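Local coordinates for extracellular solute-binding protein family 1 (PDB 5IXP) that probably captures a solute outside the cell and hands it to an ABC transporter for import, at residues A36-H41 with V63-K68; Y18-A23 with A291-A296; S309-V314 with E320-Q325. All blocks are in the same frame, centred on the assembly; numbering follows the deposited sequence. Where two conformers were deposited one is given.

Contact 1: residues A36-H41 with V63-K68; sequences ATVDEH and VSWIYK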
loop_
_atom_site.group_PDB
_atom_site.type_symbol
_atom_site.label_atom_id
_atom_site.label_comp_id
_atom_site.label_asym_id
_atom_site.label_seq_id
_atom_site.Cartn_x
_atom_site.Cartn_y
_atom_site.Cartn_z
ATOM N N ALA A 36 -2.509 -0.222 -21.369
ATOM C CA ALA A 36 -3.601 0.732 -21.188
ATOM C C ALA A 36 -4.119 0.744 -19.757
ATOM O O ALA A 36 -4.583 1.785 -19.276
ATOM C CB ALA A 36 -4.750 0.415 -22.144
ATOM N N THR A 37 -4.082 -0.397 -19.076
ATOM C CA THR A 37 -4.591 -0.501 -17.717
ATOM C C THR A 37 -3.613 -1.307 -16.880
ATOM O O THR A 37 -2.776 -2.051 -17.399
ATOM C CB THR A 37 -5.962 -1.193 -17.658
ATOM O OG1 THR A 37 -5.807 -2.559 -18.065
ATOM C CG2 THR A 37 -6.984 -0.493 -18.566
ATOM N N VAL A 38 -3.759 -1.183 -15.567
ATOM C CA VAL A 38 -2.936 -1.981 -14.670
ATOM C C VAL A 38 -3.249 -3.466 -14.832
ATOM O O VAL A 38 -2.347 -4.308 -14.817
ATOM C CB VAL A 38 -3.127 -1.508 -13.221
ATOM C CG1 VAL A 38 -2.275 -2.323 -12.322
ATOM C CG2 VAL A 38 -2.754 -0.040 -13.100
ATOM N N ASP A 39 -4.531 -3.811 -15.005
ATOM C CA ASP A 39 -4.882 -5.218 -15.196
ATOM C C ASP A 39 -4.216 -5.784 -16.444
ATOM O O ASP A 39 -3.807 -6.952 -16.463
ATOM C CB ASP A 39 -6.398 -5.396 -15.279
ATOM C CG ASP A 39 -7.093 -5.188 -13.939
ATOM O OD1 ASP A 39 -6.453 -5.372 -12.877
ATOM O OD2 ASP A 39 -8.293 -4.849 -13.951
ATOM N N GLU A 40 -4.090 -4.979 -17.504
ATOM C CA GLU A 40 -3.445 -5.529 -18.687
ATOM C C GLU A 40 -1.940 -5.606 -18.532
ATOM O O GLU A 40 -1.317 -6.506 -19.102
ATOM C CB GLU A 40 -3.822 -4.737 -19.924
ATOM C CG GLU A 40 -4.958 -5.445 -20.636
ATOM C CD GLU A 40 -5.781 -4.511 -21.411
ATOM O OE1 GLU A 40 -5.556 -3.299 -21.234
ATOM O OE2 GLU A 40 -6.637 -4.982 -22.188
ATOM N N HIS A 41 -1.346 -4.691 -17.768
ATOM C CA HIS A 41 0.066 -4.830 -17.431
ATOM C C HIS A 41 0.324 -6.159 -16.725
ATOM O O HIS A 41 1.260 -6.893 -17.069
ATOM C CB HIS A 41 0.504 -3.652 -16.562
ATOM C CG HIS A 41 1.921 -3.749 -16.094
ATOM N ND1 HIS A 41 2.977 -3.204 -16.799
ATOM C CD2 HIS A 41 2.459 -4.335 -14.997
ATOM C CE1 HIS A 41 4.104 -3.446 -16.148
ATOM N NE2 HIS A 41 3.818 -4.132 -15.052
ATOM N N VAL A 63 3.453 -3.902 -5.135
ATOM C CA VAL A 63 3.763 -4.778 -4.010
ATOM C C VAL A 63 2.648 -5.790 -3.769
ATOM O O VAL A 63 2.905 -6.892 -3.265
ATOM C CB VAL A 63 4.061 -3.960 -2.737
ATOM C CG1 VAL A 63 2.809 -3.207 -2.258
ATOM C CG2 VAL A 63 4.633 -4.879 -1.654
ATOM N N SER A 64 1.408 -5.467 -4.141
ATOM C CA SER A 64 0.354 -6.433 -3.844
ATOM C C SER A 64 0.378 -7.646 -4.767
ATOM O O SER A 64 -0.286 -8.642 -4.459
ATOM C CB SER A 64 -1.027 -5.780 -3.898
ATOM O OG SER A 64 -1.352 -5.402 -5.222
ATOM N N TRP A 65 1.122 -7.586 -5.883
ATOM C CA TRP A 65 1.260 -8.710 -6.810
ATOM C C TRP A 65 2.500 -9.545 -6.565
ATOM O O TRP A 65 2.556 -10.689 -7.028
ATOM C CB TRP A 65 1.376 -8.254 -8.273
ATOM C CG TRP A 65 0.577 -7.112 -8.698
ATOM C CD1 TRP A 65 -0.603 -6.696 -8.179
ATOM C CD2 TRP A 65 0.899 -6.208 -9.762
ATOM N NE1 TRP A 65 -1.039 -5.578 -8.840
ATOM C CE2 TRP A 65 -0.134 -5.259 -9.821
ATOM C CE3 TRP A 65 1.967 -6.106 -10.660
ATOM C CZ2 TRP A 65 -0.136 -4.223 -10.743
ATOM C CZ3 TRP A 65 1.968 -5.084 -11.574
ATOM C CH2 TRP A 65 0.918 -4.152 -11.617
ATOM N N ILE A 66 3.521 -8.974 -5.921
ATOM C CA ILE A 66 4.858 -9.558 -5.979
ATOM C C ILE A 66 4.916 -10.919 -5.289
ATOM O O ILE A 66 5.803 -11.727 -5.607
ATOM C CB ILE A 66 5.899 -8.566 -5.425
ATOM C CG1 ILE A 66 7.308 -8.974 -5.871
ATOM C CG2 ILE A 66 5.793 -8.433 -3.913
ATOM C CD1 ILE A 66 8.354 -7.881 -5.696
ATOM N N TYR A 67 3.964 -11.216 -4.394
ATOM C CA TYR A 67 3.911 -12.537 -3.769
ATOM C C TYR A 67 3.863 -13.636 -4.824
ATOM O O TYR A 67 4.504 -14.681 -4.672
ATOM C CB TYR A 67 2.694 -12.642 -2.834
ATOM C CG TYR A 67 1.357 -12.772 -3.554
ATOM C CD1 TYR A 67 0.612 -11.649 -3.887
ATOM C CD2 TYR A 67 0.845 -14.020 -3.907
ATOM C CE1 TYR A 67 -0.598 -11.757 -4.554
ATOM C CE2 TYR A 67 -0.364 -14.140 -4.584
ATOM C CZ TYR A 67 -1.081 -13.002 -4.904
ATOM O OH TYR A 67 -2.289 -13.103 -5.570
ATOM N N LYS A 68 3.108 -13.409 -5.902
ATOM C CA LYS A 68 2.957 -14.416 -6.944
ATOM C C LYS A 68 4.270 -14.656 -7.677
ATOM O O LYS A 68 4.527 -15.767 -8.148
ATOM C CB LYS A 68 1.855 -13.982 -7.914
ATOM C CG LYS A 68 1.624 -14.920 -9.087
ATOM C CD LYS A 68 0.223 -14.758 -9.666
ATOM C CE LYS A 68 0.102 -15.448 -11.027
ATOM N NZ LYS A 68 -1.220 -15.203 -11.682
#
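W65 brings the outer rim of its six-membered ring against V38 and H41, two residues one turn apart on the first turn of helix 38-51. The ring presents its edge to V38: CG1 of the valine lies near the indole plane, 3.3 Å from W65 CZ2 and 3.7 Å from W65 CH2. V38 CG1 stands opposite the backbone N (chi1 -180°), and it is this branch, not CG2, that meets the indole. H41 comes in on the adjoining part of the rim, its CD2 lying 3.5 Å from W65 CZ3. The tryptophan carbon lies near the imidazole plane, whereas CD2 approaches the indole obliquely. The two rings therefore meet rim to rim, planes inclined at 39°, with neither over the other's face. W65 was deposited in two conformations, so the close approaches hold for the one described and are not proof of tight packing.

The setting is a classic beta-alpha-beta crossover of the periplasmic binding protein fold. Strand 28-34 leads into helix 38-51, which returns to strand 58-62, with strand 2-8 running between the two parallel strands. W65 follows the last strand and reaches back to the beginning of the connecting helix. That helix start is capped by T37, whose OG1 accepts from E40 N at 3.0 Å with an N-H...O angle of 151°. The imidazole is fixed at the atom next to CD2: H41 NE2 hydrogen-bonds to A60 O of strand 58-62, which restricts rotation of the ring beside the indole. F9, in the loop after strand 2-8, meets both the H41 and the W65 rings and also touches V38.

Contact 2: residues Y18-A23 with A291-A296; sequences YREYEA and AAWLTA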
loop_
_atom_site.group_PDB
_atom_site.type_symbol
_atom_site.label_atom_id
_atom_site.label_comp_id
_atom_site.label_asym_id
_atom_site.label_seq_id
_atom_site.Cartn_x
_atom_site.Cartn_y
_atom_site.Cartn_z
ATOM N N TYR A 18 14.546 9.126 -17.931
ATOM C CA TYR A 18 15.074 8.384 -19.072
ATOM C C TYR A 18 15.984 9.267 -19.912
ATOM O O TYR A 18 17.036 8.817 -20.380
ATOM C CB TYR A 18 13.943 7.846 -19.948
ATOM C CG TYR A 18 12.948 6.936 -19.260
ATOM C CD1 TYR A 18 13.353 6.013 -18.298
ATOM C CD2 TYR A 18 11.594 6.985 -19.602
ATOM C CE1 TYR A 18 12.429 5.159 -17.683
ATOM C CE2 TYR A 18 10.662 6.134 -18.994
ATOM C CZ TYR A 18 11.089 5.227 -18.040
ATOM O OH TYR A 18 10.172 4.390 -17.434
ATOM N N ARG A 19 15.583 10.527 -20.126
ATOM C CA ARG A 19 16.415 11.457 -20.887
ATOM C C ARG A 19 17.744 11.694 -20.186
ATOM O O ARG A 19 18.802 11.722 -20.831
ATOM C CB ARG A 19 15.685 12.785 -21.086
ATOM C CG ARG A 19 14.391 12.669 -21.860
ATOM C CD ARG A 19 13.721 14.018 -22.100
ATOM N NE ARG A 19 12.387 13.840 -22.663
ATOM C CZ ARG A 19 11.255 14.010 -21.987
ATOM N NH1 ARG A 19 11.283 14.398 -20.716
ATOM N NH2 ARG A 19 10.092 13.806 -22.591
ATOM N N GLU A 20 17.704 11.872 -18.865
ATOM C CA GLU A 20 18.925 12.082 -18.096
ATOM C C GLU A 20 19.858 10.887 -18.211
ATOM O O GLU A 20 21.067 11.041 -18.424
ATOM C CB GLU A 20 18.576 12.350 -16.632
ATOM C CG GLU A 20 17.840 13.648 -16.408
ATOM C CD GLU A 20 17.408 13.837 -14.969
ATOM O OE1 GLU A 20 17.419 12.854 -14.203
ATOM O OE2 GLU A 20 17.060 14.973 -14.607
ATOM N N TYR A 21 19.314 9.678 -18.071
ATOM C CA TYR A 21 20.155 8.487 -18.121
ATOM C C TYR A 21 20.824 8.335 -19.482
ATOM O O TYR A 21 22.017 8.011 -19.562
ATOM C CB TYR A 21 19.320 7.251 -17.798
ATOM C CG TYR A 21 20.130 6.026 -17.467
ATOM C CD1 TYR A 21 20.624 5.832 -16.179
ATOM C CD2 TYR A 21 20.401 5.059 -18.434
ATOM C CE1 TYR A 21 21.362 4.709 -15.855
ATOM C CE2 TYR A 21 21.133 3.923 -18.118
ATOM C CZ TYR A 21 21.611 3.759 -16.825
ATOM O OH TYR A 21 22.333 2.647 -16.494
ATOM N N GLU A 22 20.072 8.565 -20.560
ATOM C CA GLU A 22 20.660 8.462 -21.895
ATOM C C GLU A 22 21.740 9.512 -22.110
ATOM O O GLU A 22 22.732 9.254 -22.809
ATOM C CB GLU A 22 19.579 8.597 -22.965
ATOM C CG GLU A 22 18.673 7.362 -23.107
ATOM C CD GLU A 22 17.805 7.460 -24.342
ATOM O OE1 GLU A 22 17.860 8.528 -24.981
ATOM O OE2 GLU A 22 17.080 6.499 -24.676
ATOM N N ALA A 23 21.568 10.698 -21.532
ATOM C CA ALA A 23 22.608 11.718 -21.654
ATOM C C ALA A 23 23.886 11.275 -20.957
ATOM O O ALA A 23 24.999 11.557 -21.430
ATOM C CB ALA A 23 22.111 13.047 -21.085
ATOM N N ALA A 291 17.746 0.031 -13.406
ATOM C CA ALA A 291 16.750 -0.085 -12.341
ATOM C C ALA A 291 17.292 0.460 -11.025
ATOM O O ALA A 291 16.570 1.133 -10.274
ATOM C CB ALA A 291 16.315 -1.537 -12.175
ATOM N N ALA A 292 18.566 0.185 -10.731
ATOM C CA ALA A 292 19.163 0.722 -9.514
ATOM C C ALA A 292 19.235 2.244 -9.567
ATOM O O ALA A 292 18.999 2.924 -8.560
ATOM C CB ALA A 292 20.555 0.120 -9.300
ATOM N N TRP A 293 19.553 2.802 -10.736
ATOM C CA TRP A 293 19.635 4.255 -10.835
ATOM C C TRP A 293 18.254 4.896 -10.702
ATOM O O TRP A 293 18.092 5.911 -10.006
ATOM C CB TRP A 293 20.299 4.654 -12.152
ATOM C CG TRP A 293 20.431 6.138 -12.309
ATOM C CD1 TRP A 293 21.426 6.929 -11.805
ATOM C CD2 TRP A 293 19.542 7.010 -13.012
ATOM N NE1 TRP A 293 21.211 8.241 -12.153
ATOM C CE2 TRP A 293 20.057 8.318 -12.893
ATOM C CE3 TRP A 293 18.358 6.813 -13.733
ATOM C CZ2 TRP A 293 19.429 9.423 -13.462
ATOM C CZ3 TRP A 293 17.744 7.909 -14.311
ATOM C CH2 TRP A 293 18.283 9.201 -14.172
ATOM N N LEU A 294 17.245 4.319 -11.358
ATOM C CA LEU A 294 15.899 4.873 -11.272
ATOM C C LEU A 294 15.371 4.868 -9.843
ATOM O O LEU A 294 14.493 5.672 -9.510
ATOM C CB LEU A 294 14.940 4.087 -12.182
ATOM C CG LEU A 294 15.102 4.288 -13.697
ATOM C CD1 LEU A 294 14.330 3.198 -14.442
ATOM C CD2 LEU A 294 14.634 5.684 -14.147
ATOM N N THR A 295 15.856 3.960 -8.995
ATOM C CA THR A 295 15.368 3.863 -7.623
ATOM C C THR A 295 16.337 4.455 -6.604
ATOM O O THR A 295 16.099 4.328 -5.397
ATOM C CB THR A 295 15.055 2.404 -7.266
ATOM O OG1 THR A 295 16.232 1.596 -7.437
ATOM C CG2 THR A 295 13.927 1.877 -8.162
ATOM N N ALA A 296 17.409 5.111 -7.062
ATOM C CA ALA A 296 18.346 5.773 -6.165
ATOM C C ALA A 296 17.700 7.001 -5.514
ATOM O O ALA A 296 16.753 7.582 -6.057
ATOM C CB ALA A 296 19.612 6.182 -6.927
#
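Trans chi1 torsions in both Y21 (-165°) and W293 (-179°) carry their rings off opposing helices so that the side chains slide past each other in opposite directions. Y21 CD1 settles over one face of the indole, displaced toward its rim, at 3.5 Å from both W293 CE3 and W293 CD2. The planes are inclined at 54°, an oblique meeting that is neither a stack nor edge-to-face. Farther along the phenol, Y21 CE1 reaches W293 CB at 3.9 Å, while at its root Y21 CB lies 3.9 Å from W293 CZ3.

E20 borders the far rim of the indole. Its CB is 4.0 Å from W293 CH2, and its carboxylate, modelled in two conformations, places OE1 at the ring edge in the one described. That oxygen also forms a salt bridge with K302. One turn before Y21, Y18 CE1 meets L294 CD2 at 4.2 Å, and the phenol OH hydrogen-bonds to E32.

Within the alpha/beta periplasmic binding protein fold, the contact packs helix 15-24, near the N-terminus, against the end of helix 284-294. Y18 and Y21 rest on I30 of strand 28-34, Y18 and L294 share I6 of strand 2-8, and the next helix, 297-307, supplies K302.

Contact 3: residues S309-V314 with E320-Q325; sequences SFPSTV and EQVTAQ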
loop_
_atom_site.group_PDB
_atom_site.type_symbol
_atom_site.label_atom_id
_atom_site.label_comp_id
_atom_site.label_asym_id
_atom_site.label_seq_id
_atom_site.Cartn_x
_atom_site.Cartn_y
_atom_site.Cartn_z
ATOM N N SER A 309 5.020 10.861 -5.581
ATOM C CA SER A 309 5.226 9.535 -5.013
ATOM C C SER A 309 6.199 9.581 -3.841
ATOM O O SER A 309 7.256 10.211 -3.916
ATOM C CB SER A 309 5.761 8.598 -6.085
ATOM O OG SER A 309 4.914 8.617 -7.216
ATOM N N PHE A 310 5.853 8.878 -2.759
ATOM C CA PHE A 310 6.664 9.024 -1.548
ATOM C C PHE A 310 7.869 8.080 -1.594
ATOM O O PHE A 310 7.697 6.877 -1.839
ATOM C CB PHE A 310 5.838 8.760 -0.291
ATOM C CG PHE A 310 6.502 9.254 0.948
ATOM C CD1 PHE A 310 6.441 10.597 1.285
ATOM C CD2 PHE A 310 7.255 8.397 1.738
ATOM C CE1 PHE A 310 7.088 11.082 2.426
ATOM C CE2 PHE A 310 7.903 8.870 2.886
ATOM C CZ PHE A 310 7.822 10.216 3.221
ATOM N N PRO A 311 9.087 8.581 -1.374
ATOM C CA PRO A 311 10.282 7.736 -1.542
ATOM C C PRO A 311 10.344 6.601 -0.532
ATOM O O PRO A 311 9.856 6.708 0.593
ATOM C CB PRO A 311 11.446 8.711 -1.318
ATOM C CG PRO A 311 10.886 10.053 -1.657
ATOM C CD PRO A 311 9.442 9.994 -1.164
ATOM N N SER A 312 10.969 5.501 -0.948
ATOM C CA SER A 312 11.270 4.405 -0.036
ATOM C C SER A 312 12.741 4.366 0.355
ATOM O O SER A 312 13.157 3.443 1.061
ATOM C CB SER A 312 10.849 3.064 -0.649
ATOM O OG SER A 312 11.597 2.741 -1.817
ATOM N N THR A 313 13.529 5.346 -0.080
ATOM C CA THR A 313 14.963 5.387 0.177
ATOM C C THR A 313 15.237 6.335 1.339
ATOM O O THR A 313 14.845 7.510 1.295
ATOM C CB THR A 313 15.717 5.849 -1.073
ATOM O OG1 THR A 313 15.108 7.051 -1.574
ATOM C CG2 THR A 313 15.676 4.772 -2.166
ATOM N N VAL A 314 15.925 5.836 2.370
ATOM C CA VAL A 314 15.991 6.601 3.620
ATOM C C VAL A 314 16.757 7.910 3.449
ATOM O O VAL A 314 16.485 8.887 4.162
ATOM C CB VAL A 314 16.592 5.748 4.751
ATOM C CG1 VAL A 314 15.682 4.567 5.071
ATOM C CG2 VAL A 314 18.000 5.278 4.388
ATOM N N GLU A 320 15.322 18.484 2.382
ATOM C CA GLU A 320 14.283 19.469 2.651
ATOM C C GLU A 320 13.184 19.432 1.601
ATOM O O GLU A 320 12.059 19.846 1.890
ATOM C CB GLU A 320 14.886 20.877 2.739
ATOM N N GLN A 321 13.476 18.963 0.382
ATOM C CA GLN A 321 12.407 18.810 -0.604
ATOM C C GLN A 321 11.283 17.949 -0.044
ATOM O O GLN A 321 10.098 18.235 -0.254
ATOM C CB GLN A 321 12.955 18.205 -1.900
ATOM C CG GLN A 321 13.856 19.144 -2.697
ATOM C CD GLN A 321 13.126 20.384 -3.176
ATOM O OE1 GLN A 321 11.935 20.338 -3.486
ATOM N NE2 GLN A 321 13.835 21.504 -3.225
ATOM N N VAL A 322 11.637 16.912 0.713
ATOM C CA VAL A 322 10.611 16.052 1.297
ATOM C C VAL A 322 10.083 16.642 2.599
ATOM O O VAL A 322 8.875 16.835 2.763
ATOM C CB VAL A 322 11.158 14.627 1.512
ATOM C CG1 VAL A 322 10.160 13.792 2.306
ATOM C CG2 VAL A 322 11.474 13.973 0.183
ATOM N N THR A 323 10.977 16.959 3.539
ATOM C CA THR A 323 10.524 17.251 4.894
ATOM C C THR A 323 9.817 18.593 5.009
ATOM O O THR A 323 9.111 18.821 5.997
ATOM C CB THR A 323 11.692 17.211 5.874
ATOM O OG1 THR A 323 12.688 18.153 5.468
ATOM C CG2 THR A 323 12.299 15.812 5.931
ATOM N N ALA A 324 9.984 19.486 4.043
ATOM C CA ALA A 324 9.302 20.772 4.098
ATOM C C ALA A 324 7.900 20.725 3.506
ATOM O O ALA A 324 7.197 21.741 3.536
ATOM C CB ALA A 324 10.127 21.843 3.374
ATOM N N GLN A 325 7.481 19.585 2.970
ATOM C CA GLN A 325 6.219 19.517 2.247
ATOM C C GLN A 325 5.050 19.744 3.194
ATOM O O GLN A 325 4.980 19.143 4.270
ATOM C CB GLN A 325 6.077 18.166 1.545
ATOM C CG GLN A 325 4.896 18.103 0.595
ATOM C CD GLN A 325 4.508 16.681 0.231
ATOM O OE1 GLN A 325 4.772 15.740 0.986
ATOM N NE2 GLN A 325 3.890 16.514 -0.939
#
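F310 and V322 meet with their side chains at about a right angle, F310 CE1 lying 4.1 Å from V322 CG1. The pairing joins two elements of the alpha/beta periplasmic binding protein fold: the short, weakly bonded strand 310-311, which lies antiparallel to the long strand 108-121, and the short helix 320-323 that follows a few residues later. Between the two segments the contact is purely apolar, with no hydrogen bond across it.

V322 faces the strand and divides its branches between two neighbours. CG1, trans to the backbone N (chi1 172°), goes to the phenyl ring; CG2 goes to P311. The methyl approaches the phenyl obliquely, over neither face nor edge. F310 has its own CG trans (chi1 -164°), which swings the ring toward the helix although the bond to CB does not point there. One face of that ring is partly occupied by the next residue, P311 CD lying 3.7 Å above its plane and offset toward the rim.

Helix 335-344 adds to the apolar cluster: V340 touches both F310 and V322, and F339 touches F310. Y317, in the turn between the segments, brings its ring against F310 and its OH to P311 O, tying the turn to the strand. A formic acid molecule, probably from the crystallisation liquor, sits about 4 Å from the F310 side chain. On the proline side the fit is looser, with P311 CG 4.4 Å from V322 CG2.

Along the chain, contact 1 (36-41 with 63-68) is nested inside the long span of chain closed by contact 2 (18-23 with 291-296), and contact 3 (309-314 with 320-325) follows both. Contact 1 stands apart, its centre about 23 Å from that of contact 2 and about 25 Å from that of contact 3. Contacts 2 and 3 have centres about 18 Å apart but touch, T295 O lying 3.3 Å from T313 CG2; helix 297-307 connects them, and R90 meets both. One mixed sheet links all three, strands 28-34, 2-8 and 58-62 joining 108-121 and 310-311 through 269-276, so early and late parts of the chain build a common alpha/beta framework.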